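Local coordinates for protein beta-fructofuranosidase (Bifidobacterium adolescentis, PDB 6NOB) that probably hydrolyses terminal beta-fructofuranosides such as sucrose, as a glycoside hydrolase of family 32, at residues Val31-Gly36 with Ser63-Ala68; Tyr5-Glu10 with Arg91-Asn96; Gln16-Ala21 with His54-Val59. All coordinates share one frame; numbering follows the deposited sequence.

Contact 1. Residues Val31-Gly36 with Ser63-Ala68; sequences VTVADG and STVTVA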
ATOM      1  N   VAL A  31     -16.253 -11.207 -27.551  1.00 53.60           N
ATOM      2  CA  VAL A  31     -16.914 -11.794 -26.394  1.00 51.72           C
ATOM      3  C   VAL A  31     -18.409 -11.806 -26.670  1.00 54.95           C
ATOM      4  O   VAL A  31     -18.972 -10.804 -27.126  1.00 58.28           O
ATOM      5  CB  VAL A  31     -16.615 -11.022 -25.094  1.00 52.31           C
ATOM      6  CG1 VAL A  31     -17.137 -11.799 -23.895  1.00 48.68           C
ATOM      7  CG2 VAL A  31     -15.128 -10.752 -24.964  1.00 54.10           C
ATOM      8  N   THR A  32     -19.052 -12.938 -26.400  1.00 55.17           N
ATOM      9  CA  THR A  32     -20.487 -13.060 -26.585  1.00 57.36           C
ATOM     10  C   THR A  32     -21.121 -13.664 -25.342  1.00 59.37           C
ATOM     11  O   THR A  32     -20.464 -14.338 -24.544  1.00 57.77           O
ATOM     12  CB  THR A  32     -20.833 -13.909 -27.816  1.00 60.72           C
ATOM     13  OG1 THR A  32     -20.084 -15.130 -27.783  1.00 64.00           O
ATOM     14  CG2 THR A  32     -20.507 -13.148 -29.092  1.00 62.71           C
ATOM     15  N   VAL A  33     -22.414 -13.390 -25.181  1.00 59.82           N
ATOM     16  CA  VAL A  33     -23.223 -13.935 -24.098  1.00 57.29           C
ATOM     17  C   VAL A  33     -24.473 -14.548 -24.709  1.00 63.06           C
ATOM     18  O   VAL A  33     -25.075 -13.971 -25.621  1.00 69.36           O
ATOM     19  CB  VAL A  33     -23.599 -12.858 -23.055  1.00 56.04           C
ATOM     20  CG1 VAL A  33     -24.151 -13.507 -21.793  1.00 50.85           C
ATOM     21  CG2 VAL A  33     -22.396 -11.984 -22.724  1.00 45.81           C
ATOM     22  N   ALA A  34     -24.857 -15.723 -24.212  1.00 64.61           N
ATOM     23  CA  ALA A  34     -26.042 -16.427 -24.679  1.00 62.96           C
ATOM     24  C   ALA A  34     -26.851 -16.908 -23.483  1.00 66.73           C
ATOM     25  O   ALA A  34     -26.298 -17.188 -22.416  1.00 69.54           O
ATOM     26  CB  ALA A  34     -25.672 -17.613 -25.576  1.00 58.43           C
ATOM     27  N   ASP A  35     -28.167 -17.004 -23.665  1.00 68.03           N
ATOM     28  CA  ASP A  35     -29.048 -17.392 -22.569  1.00 72.99           C
ATOM     29  C   ASP A  35     -29.014 -18.912 -22.387  1.00 72.21           C
ATOM     30  O   ASP A  35     -28.209 -19.620 -22.999  1.00 71.55           O
ATOM     31  CB  ASP A  35     -30.459 -16.841 -22.797  1.00 79.68           C
ATOM     32  CG  ASP A  35     -31.229 -17.572 -23.896  1.00 85.77           C
ATOM     33  OD1 ASP A  35     -30.679 -18.475 -24.561  1.00 88.83           O
ATOM     34  OD2 ASP A  35     -32.415 -17.231 -24.092  1.00 88.45           O
ATOM     35  N   GLY A  36     -29.907 -19.427 -21.537  1.00 72.48           N
ATOM     36  CA  GLY A  36     -29.883 -20.843 -21.209  1.00 74.28           C
ATOM     37  C   GLY A  36     -30.129 -21.752 -22.396  1.00 81.21           C
ATOM     38  O   GLY A  36     -29.613 -22.872 -22.440  1.00 85.22           O
ATOM     39  N   SER A  63     -30.402 -15.316 -14.011  1.00 62.86           N
ATOM     40  CA  SER A  63     -30.261 -16.114 -15.218  1.00 65.05           C
ATOM     41  C   SER A  63     -28.911 -16.807 -15.243  1.00 61.79           C
ATOM     42  O   SER A  63     -27.921 -16.300 -14.711  1.00 58.19           O
ATOM     43  CB  SER A  63     -30.414 -15.261 -16.480  1.00 61.54           C
ATOM     44  OG  SER A  63     -31.412 -14.271 -16.319  1.00 65.65           O
ATOM     45  N   THR A  64     -28.884 -17.971 -15.882  1.00 63.46           N
ATOM     46  CA  THR A  64     -27.650 -18.686 -16.178  1.00 63.28           C
ATOM     47  C   THR A  64     -27.292 -18.405 -17.632  1.00 61.59           C
ATOM     48  O   THR A  64     -28.020 -18.808 -18.547  1.00 67.75           O
ATOM     49  CB  THR A  64     -27.805 -20.184 -15.928  1.00 61.72           C
ATOM     50  OG1 THR A  64     -28.231 -20.403 -14.576  1.00 63.57           O
ATOM     51  CG2 THR A  64     -26.481 -20.897 -16.158  1.00 56.88           C
ATOM     52  N   VAL A  65     -26.178 -17.708 -17.843  1.00 57.13           N
ATOM     53  CA  VAL A  65     -25.746 -17.301 -19.170  1.00 60.26           C
ATOM     54  C   VAL A  65     -24.410 -17.960 -19.486  1.00 61.69           C
ATOM     55  O   VAL A  65     -23.656 -18.363 -18.596  1.00 61.25           O
ATOM     56  CB  VAL A  65     -25.636 -15.768 -19.301  1.00 58.14           C
ATOM     57  CG1 VAL A  65     -26.977 -15.113 -19.022  1.00 60.23           C
ATOM     58  CG2 VAL A  65     -24.569 -15.231 -18.359  1.00 50.44           C
ATOM     59  N   THR A  66     -24.123 -18.062 -20.780  1.00 60.31           N
ATOM     60  CA  THR A  66     -22.890 -18.650 -21.286  1.00 57.39           C
ATOM     61  C   THR A  66     -22.032 -17.542 -21.881  1.00 59.55           C
ATOM     62  O   THR A  66     -22.482 -16.820 -22.777  1.00 59.54           O
ATOM     63  CB  THR A  66     -23.185 -19.720 -22.337  1.00 57.16           C
ATOM     64  OG1 THR A  66     -23.850 -20.830 -21.720  1.00 62.19           O
ATOM     65  CG2 THR A  66     -21.900 -20.198 -22.993  1.00 56.53           C
ATOM     66  N   VAL A  67     -20.806 -17.408 -21.383  1.00 58.20           N
ATOM     67  CA  VAL A  67     -19.868 -16.389 -21.841  1.00 54.67           C
ATOM     68  C   VAL A  67     -18.820 -17.064 -22.712  1.00 60.11           C
ATOM     69  O   VAL A  67     -18.207 -18.058 -22.301  1.00 61.99           O
ATOM     70  CB  VAL A  67     -19.214 -15.651 -20.660  1.00 50.61           C
ATOM     71  CG1 VAL A  67     -18.421 -14.452 -21.158  1.00 47.76           C
ATOM     72  CG2 VAL A  67     -20.270 -15.224 -19.649  1.00 45.19           C
ATOM     73  N   ALA A  68     -18.614 -16.528 -23.913  1.00 60.16           N
ATOM     74  CA  ALA A  68     -17.726 -17.130 -24.896  1.00 59.51           C
ATOM     75  C   ALA A  68     -16.682 -16.115 -25.330  1.00 59.72           C
ATOM     76  O   ALA A  68     -17.018 -14.969 -25.648  1.00 56.18           O
ATOM     77  CB  ALA A  68     -18.509 -17.634 -26.113  1.00 59.96           C
TER

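Contact 2. Residues Tyr5-Glu10 with Arg91-Asn96; sequences YSISVE and RYVNMN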
ATOM      1  N   TYR A   5     -12.896 -20.127 -25.736  1.00 74.21           N
ATOM      2  CA  TYR A   5     -13.037 -20.442 -24.321  1.00 70.45           C
ATOM      3  C   TYR A   5     -14.432 -20.051 -23.845  1.00 70.23           C
ATOM      4  O   TYR A   5     -14.949 -18.992 -24.215  1.00 67.37           O
ATOM      5  CB  TYR A   5     -11.971 -19.715 -23.494  1.00 66.64           C
ATOM      6  CG  TYR A   5     -11.767 -20.276 -22.104  1.00 68.94           C
ATOM      7  CD1 TYR A   5     -11.276 -21.564 -21.919  1.00 70.70           C
ATOM      8  CD2 TYR A   5     -12.055 -19.515 -20.975  1.00 64.28           C
ATOM      9  CE1 TYR A   5     -11.085 -22.083 -20.650  1.00 69.14           C
ATOM     10  CE2 TYR A   5     -11.868 -20.027 -19.700  1.00 65.23           C
ATOM     11  CZ  TYR A   5     -11.382 -21.311 -19.546  1.00 67.21           C
ATOM     12  OH  TYR A   5     -11.191 -21.825 -18.285  1.00 70.77           O
ATOM     13  N   SER A   6     -15.036 -20.903 -23.016  1.00 71.42           N
ATOM     14  CA  SER A   6     -16.431 -20.734 -22.634  1.00 66.47           C
ATOM     15  C   SER A   6     -16.632 -21.063 -21.161  1.00 65.03           C
ATOM     16  O   SER A   6     -16.045 -22.019 -20.646  1.00 67.29           O
ATOM     17  CB  SER A   6     -17.339 -21.621 -23.492  1.00 70.65           C
ATOM     18  OG  SER A   6     -18.615 -21.031 -23.660  1.00 78.02           O
ATOM     19  N   ILE A   7     -17.471 -20.266 -20.489  1.00 60.51           N
ATOM     20  CA  ILE A   7     -17.853 -20.502 -19.100  1.00 59.15           C
ATOM     21  C   ILE A   7     -19.344 -20.232 -18.937  1.00 62.36           C
ATOM     22  O   ILE A   7     -19.984 -19.606 -19.785  1.00 63.37           O
ATOM     23  CB  ILE A   7     -17.058 -19.633 -18.097  1.00 52.29           C
ATOM     24  CG1 ILE A   7     -17.374 -18.150 -18.303  1.00 50.52           C
ATOM     25  CG2 ILE A   7     -15.564 -19.902 -18.200  1.00 53.05           C
ATOM     26  CD1 ILE A   7     -16.903 -17.264 -17.169  1.00 44.42           C
ATOM     27  N   SER A   8     -19.892 -20.713 -17.822  1.00 63.13           N
ATOM     28  CA  SER A   8     -21.285 -20.490 -17.455  1.00 59.85           C
ATOM     29  C   SER A   8     -21.345 -19.681 -16.166  1.00 62.48           C
ATOM     30  O   SER A   8     -20.583 -19.937 -15.227  1.00 63.04           O
ATOM     31  CB  SER A   8     -22.030 -21.816 -17.281  1.00 61.69           C
ATOM     32  OG  SER A   8     -23.406 -21.669 -17.584  1.00 67.45           O
ATOM     33  N   VAL A   9     -22.254 -18.706 -16.121  1.00 62.14           N
ATOM     34  CA  VAL A   9     -22.309 -17.727 -15.039  1.00 56.31           C
ATOM     35  C   VAL A   9     -23.759 -17.522 -14.621  1.00 58.15           C
ATOM     36  O   VAL A   9     -24.624 -17.274 -15.467  1.00 61.90           O
ATOM     37  CB  VAL A   9     -21.685 -16.380 -15.461  1.00 55.16           C
ATOM     38  CG1 VAL A   9     -22.027 -15.287 -14.455  1.00 52.86           C
ATOM     39  CG2 VAL A   9     -20.180 -16.511 -15.623  1.00 54.19           C
ATOM     40  N   GLU A  10     -24.023 -17.611 -13.319  1.00 61.66           N
ATOM     41  CA  GLU A  10     -25.327 -17.289 -12.751  1.00 57.94           C
ATOM     42  C   GLU A  10     -25.301 -15.847 -12.260  1.00 58.04           C
ATOM     43  O   GLU A  10     -24.485 -15.493 -11.402  1.00 57.17           O
ATOM     44  CB  GLU A  10     -25.680 -18.242 -11.611  1.00 59.64           C
ATOM     45  CG  GLU A  10     -25.652 -19.705 -12.004  1.00 65.44           C
ATOM     46  CD  GLU A  10     -25.990 -20.616 -10.845  1.00 76.39           C
ATOM     47  OE1 GLU A  10     -27.177 -20.669 -10.458  1.00 80.92           O
ATOM     48  OE2 GLU A  10     -25.069 -21.277 -10.320  1.00 80.93           O
ATOM     49  N   ARG A  91     -18.945  -9.637  -7.399  1.00 44.32           N
ATOM     50  CA  ARG A  91     -18.665 -11.057  -7.239  1.00 49.02           C
ATOM     51  C   ARG A  91     -17.722 -11.483  -8.349  1.00 50.91           C
ATOM     52  O   ARG A  91     -18.019 -11.281  -9.531  1.00 54.34           O
ATOM     53  CB  ARG A  91     -19.945 -11.896  -7.274  1.00 50.95           C
ATOM     54  CG  ARG A  91     -20.915 -11.609  -6.140  1.00 58.94           C
ATOM     55  CD  ARG A  91     -20.279 -11.824  -4.775  1.00 65.81           C
ATOM     56  NE  ARG A  91     -21.272 -11.778  -3.704  1.00 71.93           N
ATOM     57  CZ  ARG A  91     -21.676 -10.662  -3.105  1.00 68.26           C
ATOM     58  N   TYR A  92     -16.592 -12.069  -7.967  1.00 47.30           N
ATOM     59  CA  TYR A  92     -15.551 -12.394  -8.931  1.00 46.32           C
ATOM     60  C   TYR A  92     -16.037 -13.430  -9.939  1.00 51.75           C
ATOM     61  O   TYR A  92     -16.782 -14.355  -9.600  1.00 54.99           O
ATOM     62  CB  TYR A  92     -14.307 -12.907  -8.209  1.00 44.22           C
ATOM     63  CG  TYR A  92     -13.109 -13.065  -9.112  1.00 45.70           C
ATOM     64  CD1 TYR A  92     -12.433 -11.954  -9.599  1.00 44.25           C
ATOM     65  CD2 TYR A  92     -12.657 -14.324  -9.487  1.00 48.04           C
ATOM     66  CE1 TYR A  92     -11.339 -12.088 -10.431  1.00 43.99           C
ATOM     67  CE2 TYR A  92     -11.563 -14.470 -10.319  1.00 49.21           C
ATOM     68  CZ  TYR A  92     -10.908 -13.349 -10.786  1.00 45.76           C
ATOM     69  OH  TYR A  92      -9.819 -13.488 -11.613  1.00 47.17           O
ATOM     70  N   VAL A  93     -15.613 -13.259 -11.190  1.00 52.53           N
ATOM     71  CA  VAL A  93     -15.882 -14.199 -12.271  1.00 54.29           C
ATOM     72  C   VAL A  93     -14.544 -14.661 -12.832  1.00 51.85           C
ATOM     73  O   VAL A  93     -13.708 -13.833 -13.212  1.00 48.57           O
ATOM     74  CB  VAL A  93     -16.756 -13.571 -13.372  1.00 51.53           C
ATOM     75  CG1 VAL A  93     -16.845 -14.501 -14.574  1.00 50.90           C
ATOM     76  CG2 VAL A  93     -18.148 -13.265 -12.832  1.00 44.77           C
ATOM     77  N   ASN A  94     -14.342 -15.976 -12.874  1.00 52.51           N
ATOM     78  CA  ASN A  94     -13.079 -16.569 -13.311  1.00 53.91           C
ATOM     79  C   ASN A  94     -13.235 -17.054 -14.748  1.00 55.99           C
ATOM     80  O   ASN A  94     -13.833 -18.101 -15.003  1.00 54.78           O
ATOM     81  CB  ASN A  94     -12.671 -17.710 -12.384  1.00 50.76           C
ATOM     82  CG  ASN A  94     -11.508 -18.522 -12.930  1.00 51.27           C
ATOM     83  OD1 ASN A  94     -10.656 -18.009 -13.661  1.00 47.95           O
ATOM     84  ND2 ASN A  94     -11.475 -19.805 -12.585  1.00 52.48           N
ATOM     85  N   MET A  95     -12.690 -16.284 -15.691  1.00 56.04           N
ATOM     86  CA  MET A  95     -12.601 -16.704 -17.083  1.00 52.27           C
ATOM     87  C   MET A  95     -11.151 -16.818 -17.534  1.00 51.01           C
ATOM     88  O   MET A  95     -10.868 -16.781 -18.737  1.00 54.66           O
ATOM     89  CB  MET A  95     -13.374 -15.743 -17.987  1.00 51.46           C
ATOM     90  CG  MET A  95     -13.952 -16.406 -19.223  1.00 55.06           C
ATOM     91  SD  MET A  95     -15.057 -15.335 -20.157  1.00 54.32           S
ATOM     92  CE  MET A  95     -15.386 -16.384 -21.574  1.00 53.45           C
ATOM     93  N   ASN A  96     -10.226 -16.947 -16.586  1.00 49.50           N
ATOM     94  CA  ASN A  96      -8.813 -17.088 -16.903  1.00 48.44           C
ATOM     95  C   ASN A  96      -8.484 -18.559 -17.108  1.00 48.65           C
ATOM     96  O   ASN A  96      -8.590 -19.343 -16.154  1.00 47.96           O
ATOM     97  CB  ASN A  96      -7.956 -16.505 -15.790  1.00 48.52           C
ATOM     98  CG  ASN A  96      -6.527 -16.243 -16.222  1.00 52.98           C
ATOM     99  OD1 ASN A  96      -6.011 -16.892 -17.134  1.00 59.60           O
ATOM    100  ND2 ASN A  96      -5.874 -15.288 -15.565  1.00 47.92           N
TER
HETATM  101  O   HOH W   1     -10.380 -21.720 -15.259  1.00 55.09           O

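Contact 3. Residues Gln16-Ala21 with His54-Val59; sequences QLDLFA and HFSIAV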
ATOM      1  N   GLN A  16     -24.531  -6.589 -14.679  1.00 56.12           N
ATOM      2  CA  GLN A  16     -23.408  -6.218 -15.523  1.00 49.71           C
ATOM      3  C   GLN A  16     -22.270  -7.204 -15.315  1.00 50.15           C
ATOM      4  O   GLN A  16     -21.998  -7.619 -14.185  1.00 52.40           O
ATOM      5  CB  GLN A  16     -22.957  -4.790 -15.209  1.00 46.49           C
ATOM      6  CG  GLN A  16     -21.827  -4.266 -16.063  1.00 46.53           C
ATOM      7  CD  GLN A  16     -21.511  -2.819 -15.742  1.00 50.71           C
ATOM      8  OE1 GLN A  16     -22.377  -1.949 -15.835  1.00 52.85           O
ATOM      9  NE2 GLN A  16     -20.271  -2.555 -15.345  1.00 48.02           N
ATOM     10  N   LEU A  17     -21.611  -7.575 -16.411  1.00 47.74           N
ATOM     11  CA  LEU A  17     -20.474  -8.488 -16.389  1.00 43.47           C
ATOM     12  C   LEU A  17     -19.251  -7.750 -16.907  1.00 48.12           C
ATOM     13  O   LEU A  17     -19.243  -7.280 -18.051  1.00 53.01           O
ATOM     14  CB  LEU A  17     -20.751  -9.734 -17.233  1.00 40.24           C
ATOM     15  CG  LEU A  17     -19.588 -10.713 -17.416  1.00 39.33           C
ATOM     16  CD1 LEU A  17     -19.195 -11.349 -16.089  1.00 40.42           C
ATOM     17  CD2 LEU A  17     -19.945 -11.777 -18.439  1.00 36.33           C
ATOM     18  N   ASP A  18     -18.222  -7.647 -16.072  1.00 43.57           N
ATOM     19  CA  ASP A  18     -16.999  -6.932 -16.408  1.00 38.22           C
ATOM     20  C   ASP A  18     -15.885  -7.928 -16.701  1.00 46.22           C
ATOM     21  O   ASP A  18     -15.627  -8.831 -15.899  1.00 45.55           O
ATOM     22  CB  ASP A  18     -16.590  -5.994 -15.272  1.00 38.64           C
ATOM     23  CG  ASP A  18     -17.490  -4.780 -15.168  1.00 44.39           C
ATOM     24  OD1 ASP A  18     -18.615  -4.912 -14.640  1.00 43.68           O
ATOM     25  OD2 ASP A  18     -17.069  -3.693 -15.615  1.00 48.81           O
ATOM     26  N   LEU A  19     -15.230  -7.763 -17.848  1.00 46.59           N
ATOM     27  CA  LEU A  19     -14.146  -8.645 -18.264  1.00 48.64           C
ATOM     28  C   LEU A  19     -12.957  -7.810 -18.712  1.00 47.39           C
ATOM     29  O   LEU A  19     -13.109  -6.899 -19.530  1.00 47.22           O
ATOM     30  CB  LEU A  19     -14.592  -9.574 -19.399  1.00 46.79           C
ATOM     31  CG  LEU A  19     -15.850 -10.410 -19.160  1.00 44.95           C
ATOM     32  CD1 LEU A  19     -16.198 -11.210 -20.402  1.00 39.44           C
ATOM     33  CD2 LEU A  19     -15.673 -11.332 -17.961  1.00 44.62           C
ATOM     34  N   PHE A  20     -11.780  -8.124 -18.176  1.00 43.57           N
ATOM     35  CA  PHE A  20     -10.530  -7.478 -18.571  1.00 41.94           C
ATOM     36  C   PHE A  20      -9.782  -8.457 -19.472  1.00 46.12           C
ATOM     37  O   PHE A  20      -9.178  -9.422 -18.996  1.00 52.42           O
ATOM     38  CB  PHE A  20      -9.717  -7.077 -17.346  1.00 42.78           C
ATOM     39  CG  PHE A  20     -10.374  -6.011 -16.512  1.00 45.74           C
ATOM     40  CD1 PHE A  20     -11.385  -6.333 -15.620  1.00 43.99           C
ATOM     41  CD2 PHE A  20      -9.992  -4.685 -16.632  1.00 47.59           C
ATOM     42  CE1 PHE A  20     -11.998  -5.353 -14.858  1.00 44.50           C
ATOM     43  CE2 PHE A  20     -10.601  -3.700 -15.873  1.00 49.73           C
ATOM     44  CZ  PHE A  20     -11.607  -4.036 -14.987  1.00 48.71           C
ATOM     45  N   ALA A  21      -9.833  -8.206 -20.776  1.00 42.42           N
ATOM     46  CA  ALA A  21      -9.389  -9.159 -21.780  1.00 44.99           C
ATOM     47  C   ALA A  21      -8.122  -8.681 -22.478  1.00 46.51           C
ATOM     48  O   ALA A  21      -7.912  -7.481 -22.681  1.00 42.86           O
ATOM     49  CB  ALA A  21     -10.487  -9.401 -22.820  1.00 44.03           C
ATOM     50  N   HIS A  54     -11.259  -3.415 -21.386  1.00 47.20           N
ATOM     51  CA  HIS A  54     -12.169  -3.694 -20.282  1.00 45.79           C
ATOM     52  C   HIS A  54     -13.590  -3.691 -20.833  1.00 44.15           C
ATOM     53  O   HIS A  54     -14.115  -2.638 -21.207  1.00 46.19           O
ATOM     54  CB  HIS A  54     -11.992  -2.656 -19.175  1.00 44.63           C
ATOM     55  CG  HIS A  54     -13.026  -2.728 -18.091  1.00 48.30           C
ATOM     56  ND1 HIS A  54     -13.212  -1.712 -17.178  1.00 46.88           N
ATOM     57  CD2 HIS A  54     -13.916  -3.695 -17.762  1.00 48.94           C
ATOM     58  CE1 HIS A  54     -14.177  -2.044 -16.340  1.00 42.76           C
ATOM     59  NE2 HIS A  54     -14.623  -3.241 -16.674  1.00 49.42           N
ATOM     60  N   PHE A  55     -14.205  -4.871 -20.892  1.00 41.24           N
ATOM     61  CA  PHE A  55     -15.582  -5.012 -21.344  1.00 37.73           C
ATOM     62  C   PHE A  55     -16.540  -4.844 -20.174  1.00 44.63           C
ATOM     63  O   PHE A  55     -16.275  -5.316 -19.065  1.00 48.40           O
ATOM     64  CB  PHE A  55     -15.814  -6.381 -21.985  1.00 43.57           C
ATOM     65  CG  PHE A  55     -15.064  -6.597 -23.265  1.00 47.28           C
ATOM     66  CD1 PHE A  55     -15.626  -6.241 -24.479  1.00 47.60           C
ATOM     67  CD2 PHE A  55     -13.810  -7.179 -23.258  1.00 52.47           C
ATOM     68  CE1 PHE A  55     -14.944  -6.448 -25.662  1.00 48.16           C
ATOM     69  CE2 PHE A  55     -13.122  -7.390 -24.438  1.00 53.97           C
ATOM     70  CZ  PHE A  55     -13.691  -7.024 -25.641  1.00 51.93           C
ATOM     71  N   SER A  56     -17.658  -4.169 -20.432  1.00 35.19           N
ATOM     72  CA  SER A  56     -18.767  -4.082 -19.486  1.00 49.77           C
ATOM     73  C   SER A  56     -20.029  -4.449 -20.252  1.00 50.56           C
ATOM     74  O   SER A  56     -20.497  -3.675 -21.093  1.00 54.42           O
ATOM     75  CB  SER A  56     -18.876  -2.687 -18.872  1.00 46.68           C
ATOM     76  OG  SER A  56     -18.151  -2.614 -17.655  1.00 48.84           O
ATOM     77  N   ILE A  57     -20.571  -5.631 -19.973  1.00 53.37           N
ATOM     78  CA  ILE A  57     -21.644  -6.217 -20.765  1.00 54.91           C
ATOM     79  C   ILE A  57     -22.887  -6.337 -19.896  1.00 58.69           C
ATOM     80  O   ILE A  57     -22.824  -6.861 -18.778  1.00 63.26           O
ATOM     81  CB  ILE A  57     -21.237  -7.590 -21.330  1.00 52.50           C
ATOM     82  CG1 ILE A  57     -19.950  -7.462 -22.145  1.00 46.36           C
ATOM     83  CG2 ILE A  57     -22.357  -8.173 -22.175  1.00 55.57           C
ATOM     84  CD1 ILE A  57     -19.177  -8.755 -22.277  1.00 45.71           C
ATOM     85  N   ALA A  58     -24.013  -5.852 -20.413  1.00 55.63           N
ATOM     86  CA  ALA A  58     -25.282  -5.997 -19.717  1.00 51.87           C
ATOM     87  C   ALA A  58     -25.736  -7.450 -19.760  1.00 56.28           C
ATOM     88  O   ALA A  58     -25.729  -8.084 -20.820  1.00 59.16           O
ATOM     89  CB  ALA A  58     -26.340  -5.092 -20.346  1.00 44.60           C
ATOM     90  N   VAL A  59     -26.122  -7.980 -18.603  1.00 57.82           N
ATOM     91  CA  VAL A  59     -26.601  -9.355 -18.491  1.00 55.82           C
ATOM     92  C   VAL A  59     -27.931  -9.345 -17.748  1.00 56.57           C
ATOM     93  O   VAL A  59     -28.151  -8.480 -16.888  1.00 58.29           O
ATOM     94  CB  VAL A  59     -25.572 -10.253 -17.783  1.00 54.05           C
ATOM     95  CG1 VAL A  59     -24.291 -10.346 -18.603  1.00 45.70           C
ATOM     96  CG2 VAL A  59     -25.274  -9.727 -16.383  1.00 53.54           C
TER

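Contact 1. Residues Val31-Gly36 with Ser63-Ala68
Val33 lays its CG1 methyl against Val65, 3.7 Å from the CB of that residue, although its direct partner across the strands is Val67. The offset comes from the rotamer: with chi1 at -167°, CG1 stands opposite the backbone N of Val33 and beside its carbonyl carbon, which carries the methyl onward along the strand and over Val65. Val31 repeats the diagonal two residues earlier, its CG1 meeting CG1 of Val67 at 4.0 Å. These four valines share one face of the sheet, and the side chains cross obliquely. All four are buried: Val31 packs on Leu19 and Phe55 of the facing sheet, Val67 on Leu17 and Leu19, and Val33 on Ile57.

Thr32, Ala34, Thr66 and Ala68 occupy the other face, which is partly exposed. Here the hydroxyl oxygen OG1 of Thr32 rests against the CB of Ala68 at 3.4 Å, a snug fit of a small polar group on a methyl.

Between the two faces the backbones bond reciprocally. Thr32 and Ala68 exchange N-H...O bonds, that from Ala68 N to Thr32 O being 2.9 Å long. Ala34 and Thr66 form the second such pair, in which Thr66 N reaches Ala34 O at 2.9 Å with the N-H...O angle at 168°. Val33 and Val67 form the non-hydrogen-bonded pair in between, where Val33 CA-H points at Thr66 O. The strand ends at Ala34, and Asp35, still opposite Val65, turns its OD1 to Val39 N in the bend leading to strand 40-45. The alternation, buried valines toward the facing sheet and threonines and alanines outward, fits a strand pair of a beta-sandwich, in which 30-34 and 64-70 are the two inner strands of one four-stranded antiparallel sheet.

Contact 2. Residues Tyr5-Glu10 with Arg91-Asn96
Apolar packing carries most of this contact, with Ile7 at its middle: its CD1 lies 3.7 Å from CG of Met95 and 3.8 Å from CG1 of Val93. A chi1 of 65° puts CG1 of Ile7 between its own backbone N and carbonyl carbon, and from there CD1 reaches into the angle between those two partners. Val9 adds its CG2 methyl to CG1 of Val93 at 4.0 Å, the two side chains crossing at about a right angle. Met95 is extended beyond CG and runs past the Tyr5 side chain in the opposite direction, ending with CE 3.7 Å from the backbone O of Tyr5. The Tyr5 ring in turn lies oblique to Met95 O, with CE2 at 3.5 Å from that oxygen. Cut back to an alanine, position Ile7 would probably lose its hold on both partners, leaving a gap beside CG1 of Val93 and the CG of Met95 less firmly held.

The two segments belong to the opposed sheets of a beta-sandwich. Strand 5-10 is the edge of one and strand 91-92 the edge of the other, and residues 93-96 carry on from the latter, so that side chains rather than paired backbones close this flank. Met95 accordingly reaches in between the sheets, touching Val67 on one and Val74 on the other.

Polar contact across the segments runs through one water, which stands 3.1 Å from Tyr5 OH and donates to Asn96 O at the same distance.

Within the second segment, Asn94 makes an Asx turn: OD1 accepts from Asn96 N at 3.1 Å, the donor lying 36° above the carbonyl plane. The amide nitrogen of Asn94 bonds to the carbonyls of Pro103 and Asp99, which pins the side chain from its other end, while Asn96 OD1 takes the backbone N of Ser98.

Contact 3. Residues Gln16-Ala21 with His54-Val59
Leu19 and Ile57 meet CD1 to CD1 at 4.3 Å in the apolar centre, on the face of the sheet that also carries Leu17 and Phe55. Towards one end Leu17 sets its CB against CG1 of Val59, 3.8 Å away; towards the other, Ala21 brings its CB to the edge of the Phe55 ring, in its plane and 3.7 Å from CE2. Ile57 also packs on Ala42 and His44 of the facing sheet. Paired backbone bonds join Leu17 with Ile57 and Leu19 with Phe55 in antiparallel register.

On the reverse face Phe20 and His54 stack face to face, centroids 3.9 Å apart and planes 18° from parallel, with Phe20 CZ over the centre of the imidazole. The stack leaves the ring edge to polar partners. His54 NE2 donates to Asp18 OD2 at 2.7 Å, meeting the anti lone pair of that oxygen, though the carboxylate is turned 44° from the ring. Ser56 OG lies 2.5 Å from the same Asp18 OD2. Gln16 NE2 holds the other one, Asp18 OD1, at 3.0 Å from the syn side. At the far nitrogen, His54 ND1 is hydrogen-bonded to Glu179, which lies in the family 32 region. An imidazole set between two carboxylates would probably be stabilised as the cation, so this edge is likely to tie the sandwich electrostatically to the hydrolase domain.

How the contacts relate
All three contacts sit in one small N-terminal beta-sandwich, with centres 10 to 12 Å apart. Contact 1 pairs the inner strands of one sheet, contact 3 pairs an inner with an outermost strand of the other, and contact 2 joins the two sheets along a flank. Residues 5-10 come first in the chain and 91-96 last, so contact 2 encloses the others, while the segments of contacts 1 and 3 alternate: the chain passes repeatedly from sheet to sheet. All three feed one core between the sheets, where Val93 and Met95 of contact 2 reach Leu17 and Leu19 of contact 3, and Val67 N probably bonds to Ile7 O. The sandwich thus forms a compact unit beside the rest of the enzyme.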